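Local coordinates for protein lipase (Acinetobacter baumannii, PDB 4OPM) that probably hydrolyses ester bonds of lipids such as triacylglycerols, as an alpha/beta hydrolase-fold lipase with a probable serine nucleophile, at residues A[144-152]-A[218-226]; A[159-167]-A[208-218]. All coordinates share one frame; numbering follows the deposited sequence.

Both interactions lie in the helical region inserted between strands 137-143 and 237-242, which neighbour each other in the central sheet of the alpha/beta hydrolase fold. Their centres are about 14 Å apart, on the same side of the chain's centre, and both use helix 190-220, sharing Asn218 near its end. Along the chain the order is 144-152, 159-167, 208-218 and 218-226, so that interaction 2 is bracketed by interaction 1. The outer pair joins the loop leaving strand 137-143 to the turn between helices 190-220 and 223-231; the inner pair holds two helical pieces side by side. Such insertions commonly form the cap over the active site in this family, and that is probably the case here.

Interaction 1 (A[144-152]-A[218-226]); sequences DSGGIFRSA and NKVYTPDSF
Ile148 and Phe226 form the apolar heart of this contact, which joins the loop leaving strand 137-143, a central strand of the alpha/beta hydrolase sheet, to the turn between helices 190-220 and 223-231. A backbone hydrogen bond from Gly146 to Ser120, the probable nucleophile, places this loop beside the likely active site. The isoleucine divides its branches: CD1 reaches the CB of Tyr221 at 3.6 Å, while CG2, anti to the backbone N, bears on the Thr222-Pro223 peptide and comes within 3.9 Å of Pro223 CD. A branched aliphatic chain suits a place with two surfaces to fill.

Among the aromatic contacts, the Phe226 ring lays one face over the Gly147-Ile148 peptide, and its CE1 stands 3.6 Å from Gly147 CA. With no side chain, Gly147 lets the ring come so near. Phe149 leaves its backbone on the far side, yet its ring swings back until CE1 is 3.6 Å from Phe226 CE2, the planes inclined at 73°. Helix 251-259 packs against this same Phe149 ring, and Leu127 of helix 121-132 touches Phe226.

Polar contacts are few. Pro223 CA offers a CA-H...O contact to Ile148 O at 3.4 Å. Thr222, at the N-cap position of helix 223-231, has its backbone N bonded to Ser225 OG at 3.0 Å.

Charge is placed on the exposed side. Arg150 passes its CG by Pro223 CB (3.8 Å), bends at chi3, and brings NH2 to Asp224 OD1 at 2.7 Å in a nearly straight bond (172°); the acceptor lies in the guanidinium plane, although the carboxylate is turned 65° from it. NH1 adds only a weak bond to the same oxygen. Apolar packing inside and a single charged pair at the surface divide the contact, and solvent would probably weaken that pair.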
loop_
_atom_site.group_PDB
_atom_site.type_symbol
_atom_site.label_atom_id
_atom_site.label_comp_id
_atom_site.label_asym_id
_atom_site.label_seq_id
_atom_site.Cartn_x
_atom_site.Cartn_y
_atom_site.Cartn_z
ATOM N N ASP A 144 -2.908 -8.423 -0.493
ATOM C CA ASP A 144 -1.744 -9.130 0.096
ATOM C C ASP A 144 -1.288 -8.398 1.380
ATOM O O ASP A 144 -0.118 -8.029 1.524
ATOM C CB ASP A 144 -0.605 -9.240 -0.932
ATOM C CG ASP A 144 -1.037 -10.000 -2.178
ATOM O OD1 ASP A 144 -1.851 -9.454 -2.951
ATOM O OD2 ASP A 144 -0.624 -11.178 -2.334
ATOM N N SER A 145 -2.258 -8.102 2.250
ATOM C CA SER A 145 -2.066 -7.317 3.455
ATOM C C SER A 145 -1.217 -8.014 4.505
ATOM O O SER A 145 -1.319 -9.231 4.698
ATOM C CB SER A 145 -3.424 -6.997 4.082
ATOM O OG SER A 145 -3.285 -6.222 5.262
ATOM N N GLY A 146 -0.489 -7.205 5.260
ATOM C CA GLY A 146 0.242 -7.690 6.422
ATOM C C GLY A 146 -0.727 -7.893 7.575
ATOM O O GLY A 146 -1.925 -7.582 7.479
ATOM N N GLY A 147 -0.193 -8.392 8.673
ATOM C CA GLY A 147 -0.932 -8.677 9.889
ATOM C C GLY A 147 -0.179 -9.724 10.675
ATOM O O GLY A 147 0.961 -10.048 10.338
ATOM N N ILE A 148 -0.805 -10.268 11.710
ATOM C CA ILE A 148 -0.154 -11.297 12.540
ATOM C C ILE A 148 -1.074 -12.505 12.493
ATOM O O ILE A 148 -2.164 -12.484 13.071
ATOM C CB ILE A 148 0.197 -10.808 13.978
ATOM C CG1 ILE A 148 0.839 -9.392 13.941
ATOM C CG2 ILE A 148 1.131 -11.818 14.621
ATOM C CD1 ILE A 148 1.165 -8.728 15.332
ATOM N N PHE A 149 -0.643 -13.540 11.755
ATOM C CA PHE A 149 -1.478 -14.669 11.393
ATOM C C PHE A 149 -1.053 -16.015 11.952
ATOM O O PHE A 149 0.134 -16.326 11.978
ATOM C CB PHE A 149 -1.488 -14.767 9.852
ATOM C CG PHE A 149 -1.826 -13.473 9.132
ATOM C CD1 PHE A 149 -3.131 -12.986 9.118
ATOM C CD2 PHE A 149 -0.844 -12.752 8.457
ATOM C CE1 PHE A 149 -3.447 -11.791 8.459
ATOM C CE2 PHE A 149 -1.160 -11.557 7.791
ATOM C CZ PHE A 149 -2.460 -11.081 7.799
ATOM N N ARG A 150 -2.045 -16.850 12.301
ATOM C CA ARG A 150 -1.819 -18.229 12.738
ATOM C C ARG A 150 -1.411 -19.092 11.550
ATOM O O ARG A 150 -0.658 -20.047 11.727
ATOM C CB ARG A 150 -3.079 -18.821 13.388
ATOM C CG ARG A 150 -3.426 -18.180 14.713
ATOM C CD ARG A 150 -4.548 -18.904 15.433
ATOM N NE ARG A 150 -5.346 -17.961 16.215
ATOM C CZ ARG A 150 -5.015 -17.499 17.420
ATOM N NH1 ARG A 150 -3.896 -17.901 18.013
ATOM N NH2 ARG A 150 -5.801 -16.627 18.040
ATOM N N SER A 151 -1.902 -18.749 10.338
ATOM C CA SER A 151 -1.653 -19.528 9.117
ATOM C C SER A 151 -0.363 -19.086 8.396
ATOM O O SER A 151 -0.065 -19.602 7.311
ATOM C CB SER A 151 -2.861 -19.469 8.182
ATOM O OG SER A 151 -3.066 -18.166 7.664
ATOM N N ALA A 152 0.426 -18.171 9.037
ATOM C CA ALA A 152 1.702 -17.671 8.517
ATOM C C ALA A 152 2.627 -18.837 8.192
ATOM O O ALA A 152 2.811 -19.737 9.027
ATOM C CB ALA A 152 2.356 -16.759 9.541
ATOM N N ASN A 218 6.184 -6.945 16.044
ATOM C CA ASN A 218 5.908 -8.389 15.960
ATOM C C ASN A 218 6.310 -9.125 17.270
ATOM O O ASN A 218 5.720 -10.161 17.596
ATOM C CB ASN A 218 6.618 -8.992 14.753
ATOM C CG ASN A 218 6.244 -10.431 14.498
ATOM O OD1 ASN A 218 5.130 -10.742 14.062
ATOM N ND2 ASN A 218 7.151 -11.339 14.809
ATOM N N LYS A 219 7.293 -8.594 18.021
ATOM C CA LYS A 219 7.693 -9.179 19.305
ATOM C C LYS A 219 6.676 -8.861 20.388
ATOM O O LYS A 219 6.524 -9.646 21.325
ATOM C CB LYS A 219 9.076 -8.688 19.755
ATOM C CG LYS A 219 10.214 -9.265 18.935
ATOM C CD LYS A 219 11.550 -8.693 19.351
ATOM C CE LYS A 219 12.655 -9.215 18.470
ATOM N NZ LYS A 219 13.922 -8.465 18.677
ATOM N N VAL A 220 6.011 -7.693 20.291
ATOM C CA VAL A 220 5.042 -7.231 21.296
ATOM C C VAL A 220 3.673 -7.902 21.107
ATOM O O VAL A 220 3.095 -8.394 22.077
ATOM C CB VAL A 220 4.900 -5.681 21.281
ATOM C CG1 VAL A 220 3.788 -5.207 22.223
ATOM C CG2 VAL A 220 6.219 -5.003 21.640
ATOM N N TYR A 221 3.149 -7.885 19.869
ATOM C CA TYR A 221 1.815 -8.381 19.565
ATOM C C TYR A 221 1.835 -9.775 18.937
ATOM O O TYR A 221 2.842 -10.221 18.386
ATOM C CB TYR A 221 1.064 -7.366 18.672
ATOM C CG TYR A 221 0.884 -6.045 19.394
ATOM C CD1 TYR A 221 -0.010 -5.925 20.456
ATOM C CD2 TYR A 221 1.644 -4.930 19.049
ATOM C CE1 TYR A 221 -0.141 -4.729 21.164
ATOM C CE2 TYR A 221 1.522 -3.724 19.749
ATOM C CZ TYR A 221 0.621 -3.631 20.804
ATOM O OH TYR A 221 0.462 -2.468 21.512
ATOM N N THR A 222 0.719 -10.475 19.077
ATOM C CA THR A 222 0.572 -11.858 18.617
ATOM C C THR A 222 -0.637 -12.035 17.692
ATOM O O THR A 222 -1.423 -11.095 17.562
ATOM C CB THR A 222 0.339 -12.745 19.865
ATOM O OG1 THR A 222 -0.943 -12.422 20.420
ATOM C CG2 THR A 222 1.460 -12.653 20.915
ATOM N N PRO A 223 -0.899 -13.254 17.135
ATOM C CA PRO A 223 -2.145 -13.450 16.368
ATOM C C PRO A 223 -3.386 -13.219 17.257
ATOM O O PRO A 223 -4.397 -12.749 16.756
ATOM C CB PRO A 223 -2.039 -14.900 15.889
ATOM C CG PRO A 223 -0.582 -15.200 15.905
ATOM C CD PRO A 223 -0.088 -14.487 17.137
ATOM N N ASP A 224 -3.290 -13.473 18.587
ATOM C CA ASP A 224 -4.373 -13.173 19.542
ATOM C C ASP A 224 -4.695 -11.667 19.533
ATOM O O ASP A 224 -5.862 -11.292 19.466
ATOM C CB ASP A 224 -4.015 -13.628 20.965
ATOM C CG ASP A 224 -4.296 -15.089 21.263
ATOM O OD1 ASP A 224 -4.904 -15.769 20.406
ATOM O OD2 ASP A 224 -3.920 -15.554 22.362
ATOM N N SER A 225 -3.649 -10.816 19.549
ATOM C CA SER A 225 -3.788 -9.349 19.492
ATOM C C SER A 225 -4.465 -8.926 18.196
ATOM O O SER A 225 -5.341 -8.056 18.197
ATOM C CB SER A 225 -2.423 -8.660 19.583
ATOM O OG SER A 225 -1.561 -9.249 20.538
ATOM N N PHE A 226 -4.068 -9.569 17.090
ATOM C CA PHE A 226 -4.593 -9.267 15.765
ATOM C C PHE A 226 -6.072 -9.643 15.673
ATOM O O PHE A 226 -6.840 -8.912 15.045
ATOM C CB PHE A 226 -3.765 -9.984 14.699
ATOM C CG PHE A 226 -4.119 -9.576 13.290
ATOM C CD1 PHE A 226 -3.754 -8.328 12.799
ATOM C CD2 PHE A 226 -4.794 -10.451 12.447
ATOM C CE1 PHE A 226 -4.088 -7.951 11.496
ATOM C CE2 PHE A 226 -5.114 -10.081 11.139
ATOM C CZ PHE A 226 -4.764 -8.830 10.676
#

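Interaction 2 (A[159-167]-A[208-218]); sequences DPTYLKQLL and QKLVDQLIALN
The 3-10 segment 160-166 runs antiparallel alongside helix 190-220, with Pro160 opposite Ile215 (CA atoms 5.5 Å apart) and Leu167 opposite Gln208, within the helical insertion of the alpha/beta hydrolase fold. An Asx turn opens the segment: Asp159 OD1 accepts from the backbone N of Thr161 at 3.1 Å, and the rigid ring of Pro160 suits a first turn where no backbone N-H is needed.

The apolar seam then runs along the helix. Pro160 CB meets Ile215 CG1 at 4.0 Å, and its CG lies against the amide of Asn218. Val211 spreads its two methyls, CG1 against Leu163 CB and CG2 against Leu167 CD1 in one of that leucine's two conformers. Leu163 also extends CD1 to Leu214 CD1, crossing it at about a right angle, and lies beside a bound polyethylene glycol, probably from crystallisation.

A lysine suits the edge of the contact because the long chain of Lys164 passes Val211 and Ile215 before its charge emerges. Extended until chi4, where it bends at -77°, it brings NZ to two acceptors: Asp212 OD1, a salt bridge of 2.9 Å met on the syn side, and Gln208 OE1 at 2.8 Å, approached from 49° above the carbonyl plane.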
loop_
_atom_site.group_PDB
_atom_site.type_symbol
_atom_site.label_atom_id
_atom_site.label_comp_id
_atom_site.label_asym_id
_atom_site.label_seq_id
_atom_site.Cartn_x
_atom_site.Cartn_y
_atom_site.Cartn_z
ATOM N N ASP A 159 9.864 -15.015 11.055
ATOM C CA ASP A 159 10.959 -14.247 11.634
ATOM C C ASP A 159 11.166 -12.976 10.802
ATOM O O ASP A 159 11.920 -13.007 9.819
ATOM C CB ASP A 159 12.255 -15.079 11.766
ATOM C CG ASP A 159 13.404 -14.342 12.443
ATOM O OD1 ASP A 159 13.224 -13.156 12.813
ATOM O OD2 ASP A 159 14.491 -14.938 12.578
ATOM N N PRO A 160 10.520 -11.850 11.210
ATOM C CA PRO A 160 10.636 -10.597 10.442
ATOM C C PRO A 160 12.060 -10.047 10.302
ATOM O O PRO A 160 12.218 -9.089 9.547
ATOM C CB PRO A 160 9.719 -9.623 11.188
ATOM C CG PRO A 160 8.773 -10.493 11.922
ATOM C CD PRO A 160 9.568 -11.696 12.324
ATOM N N THR A 161 13.099 -10.648 10.966
ATOM C CA THR A 161 14.478 -10.186 10.773
ATOM C C THR A 161 14.867 -10.457 9.296
ATOM O O THR A 161 15.713 -9.760 8.737
ATOM C CB THR A 161 15.436 -10.841 11.780
ATOM O OG1 THR A 161 14.857 -10.793 13.091
ATOM C CG2 THR A 161 16.803 -10.167 11.807
ATOM N N TYR A 162 14.202 -11.456 8.659
ATOM C CA TYR A 162 14.441 -11.801 7.257
ATOM C C TYR A 162 13.965 -10.687 6.301
ATOM O O TYR A 162 14.413 -10.657 5.152
ATOM C CB TYR A 162 13.808 -13.141 6.902
ATOM C CG TYR A 162 14.666 -14.308 7.324
ATOM C CD1 TYR A 162 14.540 -14.866 8.592
ATOM C CD2 TYR A 162 15.619 -14.845 6.463
ATOM C CE1 TYR A 162 15.332 -15.942 8.989
ATOM C CE2 TYR A 162 16.420 -15.918 6.851
ATOM C CZ TYR A 162 16.265 -16.470 8.112
ATOM O OH TYR A 162 17.047 -17.535 8.485
ATOM N N LEU A 163 13.122 -9.733 6.788
ATOM C CA LEU A 163 12.721 -8.562 5.999
ATOM C C LEU A 163 13.958 -7.707 5.642
ATOM O O LEU A 163 13.930 -6.985 4.649
ATOM C CB LEU A 163 11.672 -7.696 6.731
ATOM C CG LEU A 163 10.259 -8.282 6.893
ATOM C CD1 LEU A 163 9.400 -7.376 7.749
ATOM C CD2 LEU A 163 9.578 -8.532 5.535
ATOM N N LYS A 164 15.057 -7.832 6.420
ATOM C CA LYS A 164 16.301 -7.107 6.130
ATOM C C LYS A 164 16.921 -7.548 4.791
ATOM O O LYS A 164 17.616 -6.749 4.163
ATOM C CB LYS A 164 17.320 -7.279 7.264
ATOM C CG LYS A 164 16.906 -6.542 8.526
ATOM C CD LYS A 164 17.859 -6.848 9.672
ATOM C CE LYS A 164 17.446 -6.158 10.945
ATOM N NZ LYS A 164 17.812 -4.716 10.927
ATOM N N GLN A 165 16.663 -8.811 4.352
ATOM C CA GLN A 165 17.175 -9.346 3.073
ATOM C C GLN A 165 16.492 -8.690 1.872
ATOM O O GLN A 165 16.988 -8.795 0.745
ATOM C CB GLN A 165 16.974 -10.869 3.000
ATOM C CG GLN A 165 17.709 -11.649 4.105
ATOM C CD GLN A 165 17.660 -13.144 3.925
ATOM O OE1 GLN A 165 16.837 -13.698 3.189
ATOM N NE2 GLN A 165 18.524 -13.838 4.641
ATOM N N LEU A 166 15.343 -8.036 2.110
ATOM C CA LEU A 166 14.544 -7.384 1.073
ATOM C C LEU A 166 14.867 -5.884 0.936
ATOM O O LEU A 166 14.306 -5.215 0.055
ATOM C CB LEU A 166 13.044 -7.589 1.368
ATOM C CG LEU A 166 12.552 -9.048 1.443
ATOM C CD1 LEU A 166 11.073 -9.100 1.734
ATOM C CD2 LEU A 166 12.886 -9.827 0.174
ATOM N N LEU A 167 15.766 -5.368 1.794
ATOM C CA LEU A 167 16.204 -3.968 1.774
ATOM C C LEU A 167 17.024 -3.669 0.528
ATOM O O LEU A 167 17.904 -4.460 0.176
ATOM C CB LEU A 167 17.055 -3.678 3.017
ATOM C CG LEU A 167 16.379 -3.044 4.219
ATOM C CD1 LEU A 167 15.132 -3.799 4.667
ATOM C CD2 LEU A 167 17.350 -2.928 5.357
ATOM N N GLN A 208 15.231 1.008 6.884
ATOM C CA GLN A 208 15.835 0.209 7.946
ATOM C C GLN A 208 15.139 0.512 9.293
ATOM O O GLN A 208 14.848 -0.421 10.050
ATOM C CB GLN A 208 17.354 0.474 8.022
ATOM C CG GLN A 208 18.108 -0.360 9.083
ATOM C CD GLN A 208 18.162 -1.856 8.802
ATOM O OE1 GLN A 208 17.258 -2.626 9.157
ATOM N NE2 GLN A 208 19.249 -2.308 8.197
ATOM N N LYS A 209 14.831 1.799 9.561
ATOM C CA LYS A 209 14.148 2.209 10.798
ATOM C C LYS A 209 12.733 1.608 10.840
ATOM O O LYS A 209 12.324 1.093 11.881
ATOM C CB LYS A 209 14.097 3.745 10.932
ATOM C CG LYS A 209 15.446 4.354 11.270
ATOM C CD LYS A 209 15.397 5.873 11.285
ATOM C CE LYS A 209 16.673 6.444 11.852
ATOM N NZ LYS A 209 16.653 7.928 11.848
ATOM N N LEU A 210 12.016 1.655 9.699
ATOM C CA LEU A 210 10.671 1.090 9.549
ATOM C C LEU A 210 10.698 -0.412 9.865
ATOM O O LEU A 210 9.889 -0.896 10.658
ATOM C CB LEU A 210 10.146 1.337 8.117
ATOM C CG LEU A 210 9.511 2.694 7.861
ATOM C CD1 LEU A 210 9.742 3.147 6.422
ATOM C CD2 LEU A 210 8.022 2.654 8.148
ATOM N N VAL A 211 11.664 -1.139 9.265
ATOM C CA VAL A 211 11.842 -2.586 9.452
ATOM C C VAL A 211 12.149 -2.896 10.929
ATOM O O VAL A 211 11.534 -3.794 11.493
ATOM C CB VAL A 211 12.924 -3.152 8.497
ATOM C CG1 VAL A 211 13.377 -4.553 8.912
ATOM C CG2 VAL A 211 12.393 -3.162 7.064
ATOM N N ASP A 212 13.058 -2.137 11.563
ATOM C CA ASP A 212 13.383 -2.387 12.976
ATOM C C ASP A 212 12.144 -2.244 13.866
ATOM O O ASP A 212 11.966 -3.044 14.794
ATOM C CB ASP A 212 14.499 -1.450 13.442
ATOM C CG ASP A 212 15.859 -1.833 12.885
ATOM O OD1 ASP A 212 16.065 -3.039 12.593
ATOM O OD2 ASP A 212 16.749 -0.957 12.839
ATOM N N GLN A 213 11.283 -1.247 13.560
ATOM C CA GLN A 213 10.035 -0.975 14.280
ATOM C C GLN A 213 9.048 -2.128 14.074
ATOM O O GLN A 213 8.330 -2.510 15.000
ATOM C CB GLN A 213 9.414 0.358 13.805
ATOM C CG GLN A 213 10.207 1.610 14.183
ATOM C CD GLN A 213 10.146 1.925 15.651
ATOM O OE1 GLN A 213 9.129 2.393 16.169
ATOM N NE2 GLN A 213 11.245 1.692 16.347
ATOM N N LEU A 214 9.016 -2.685 12.834
ATOM C CA LEU A 214 8.138 -3.808 12.493
ATOM C C LEU A 214 8.548 -5.062 13.267
ATOM O O LEU A 214 7.691 -5.770 13.796
ATOM C CB LEU A 214 8.210 -4.103 10.990
ATOM C CG LEU A 214 7.203 -3.437 10.123
ATOM C CD1 LEU A 214 7.466 -3.805 8.667
ATOM C CD2 LEU A 214 5.776 -3.876 10.510
ATOM N N ILE A 215 9.868 -5.315 13.347
ATOM C CA ILE A 215 10.437 -6.443 14.086
ATOM C C ILE A 215 10.016 -6.330 15.564
ATOM O O ILE A 215 9.512 -7.303 16.126
ATOM C CB ILE A 215 11.981 -6.504 13.903
ATOM C CG1 ILE A 215 12.363 -6.876 12.436
ATOM C CG2 ILE A 215 12.628 -7.480 14.905
ATOM C CD1 ILE A 215 13.821 -6.594 12.099
ATOM N N ALA A 216 10.182 -5.128 16.164
ATOM C CA ALA A 216 9.808 -4.864 17.560
ATOM C C ALA A 216 8.288 -5.022 17.765
ATOM O O ALA A 216 7.890 -5.621 18.763
ATOM C CB ALA A 216 10.255 -3.472 17.979
ATOM N N LEU A 217 7.449 -4.533 16.815
ATOM C CA LEU A 217 5.984 -4.646 16.888
ATOM C C LEU A 217 5.551 -6.122 16.899
ATOM O O LEU A 217 4.697 -6.514 17.710
ATOM C CB LEU A 217 5.316 -3.891 15.717
ATOM C CG LEU A 217 3.801 -3.715 15.807
ATOM C CD1 LEU A 217 3.424 -2.601 16.795
ATOM C CD2 LEU A 217 3.226 -3.384 14.432
ATOM N N ASN A 218 6.184 -6.945 16.044
ATOM C CA ASN A 218 5.908 -8.389 15.960
ATOM C C ASN A 218 6.310 -9.125 17.270
ATOM O O ASN A 218 5.720 -10.161 17.596
ATOM C CB ASN A 218 6.618 -8.992 14.753
ATOM C CG ASN A 218 6.244 -10.431 14.498
ATOM O OD1 ASN A 218 5.130 -10.742 14.062
ATOM N ND2 ASN A 218 7.151 -11.339 14.809
#